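Side-chain contact in peptide-43 (Lutzomyia longipalpis, PDB 7JQD), which is a maxadilan-related peptide that probably binds the PAC1 receptor, probably as an antagonist: residues Lys25-Met28 against Lys29-Lys33. Sequence-based numbering, arbitrary orientation.
Sequences KACM and KQKKK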
# COMPACT_ATOMS: atom_id res chain seq x y z
N LYS B 25 -15.68 -1.59 -1.51
CA LYS B 25 -15.16 -1.60 -2.87
C LYS B 25 -15.73 -0.44 -3.67
O LYS B 25 -15.01 0.19 -4.47
CB LYS B 25 -15.48 -2.94 -3.55
CG LYS B 25 -14.79 -4.14 -2.92
CD LYS B 25 -15.22 -5.45 -3.58
CE LYS B 25 -15.06 -6.64 -2.65
NZ LYS B 25 -16.36 -7.39 -2.47
N ALA B 26 -17.00 -0.11 -3.44
CA ALA B 26 -17.66 0.93 -4.22
C ALA B 26 -17.05 2.29 -3.91
O ALA B 26 -16.64 3.01 -4.82
CB ALA B 26 -19.16 0.94 -3.94
N CYS B 27 -16.99 2.65 -2.63
CA CYS B 27 -16.28 3.86 -2.23
C CYS B 27 -14.84 3.84 -2.76
O CYS B 27 -14.34 4.86 -3.24
CB CYS B 27 -16.30 3.99 -0.71
SG CYS B 27 -15.26 5.28 -0.03
N MET B 28 -14.18 2.68 -2.71
CA MET B 28 -12.82 2.58 -3.25
C MET B 28 -12.80 2.76 -4.76
O MET B 28 -11.90 3.43 -5.30
CB MET B 28 -12.19 1.24 -2.85
CG MET B 28 -11.69 1.19 -1.40
SD MET B 28 -10.42 2.43 -1.03
CE MET B 28 -8.98 1.73 -1.88
N LYS B 29 -13.75 2.16 -5.49
CA LYS B 29 -13.87 2.44 -6.92
C LYS B 29 -14.01 3.93 -7.17
O LYS B 29 -13.36 4.48 -8.07
CB LYS B 29 -15.06 1.70 -7.52
CG LYS B 29 -14.76 0.27 -7.87
CD LYS B 29 -16.02 -0.46 -8.28
CE LYS B 29 -15.70 -1.91 -8.63
NZ LYS B 29 -16.91 -2.78 -8.61
N GLN B 30 -14.84 4.60 -6.37
CA GLN B 30 -15.00 6.04 -6.52
C GLN B 30 -13.69 6.77 -6.25
O GLN B 30 -13.35 7.72 -6.97
CB GLN B 30 -16.11 6.54 -5.61
CG GLN B 30 -16.28 8.05 -5.60
CD GLN B 30 -16.49 8.67 -6.99
OE1 GLN B 30 -17.04 8.04 -7.90
NE2 GLN B 30 -16.06 9.92 -7.14
N LYS B 31 -12.92 6.34 -5.24
CA LYS B 31 -11.66 7.00 -4.92
C LYS B 31 -10.63 6.85 -6.04
O LYS B 31 -9.78 7.74 -6.23
CB LYS B 31 -11.09 6.46 -3.61
CG LYS B 31 -11.80 6.96 -2.34
CD LYS B 31 -12.21 8.40 -2.44
CE LYS B 31 -12.85 8.85 -1.15
NZ LYS B 31 -11.83 8.79 -0.07
N LYS B 32 -10.68 5.74 -6.78
CA LYS B 32 -9.82 5.59 -7.94
C LYS B 32 -10.22 6.55 -9.06
O LYS B 32 -9.34 7.13 -9.73
CB LYS B 32 -9.87 4.14 -8.41
CG LYS B 32 -8.92 3.82 -9.52
CD LYS B 32 -8.59 2.35 -9.49
CE LYS B 32 -8.17 1.79 -10.82
NZ LYS B 32 -8.08 0.32 -10.67
N LYS B 33 -11.53 6.75 -9.30
CA LYS B 33 -11.92 7.66 -10.36
C LYS B 33 -11.55 9.10 -10.01
O LYS B 33 -11.09 9.85 -10.87
CB LYS B 33 -13.41 7.56 -10.69
CG LYS B 33 -13.98 6.15 -10.78
CD LYS B 33 -15.50 6.23 -10.99
CE LYS B 33 -16.23 5.05 -10.34
NZ LYS B 33 -17.47 5.49 -9.59
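The backbone N of K29 donates to K25 O at 2.6 Å, with an N-H...O angle of 162°. The next amides repeat the pattern: Q30 N bonds A26 O at 2.9 Å, K31 N bonds C27 O, and K32 N bonds M28 O. The side chains meet the same carbonyls with their first carbons. K29 lays CB and CG against K25 O, CG at 3.4 Å, and then runs on extended. K31 places CG 3.4 Å from C27 O. Its CG stands beside the backbone N, opposite the carbonyl carbon (chi1 -76°), which brings it against that oxygen. Its CE comes to 4.5 Å from C27 SG, and its NZ forms a salt bridge with D13 of helix 3-17. The Q30 amide is held at both ends: K33 NZ donates to OE1 at 3.1 Å, and NE2 bonds E34. M28 is buried. Its CB points away from 29-33, though it still touches K29 N, and the side chain packs on F7 and C14, while an aromatic side chain of another chain also touches it. C27 is disulfide-bonded to C14. The arrangement is one i to i+4 bonded stretch of alpha-helix 21-37, tied to helix 3-17 in a disulfide-linked helical hairpin.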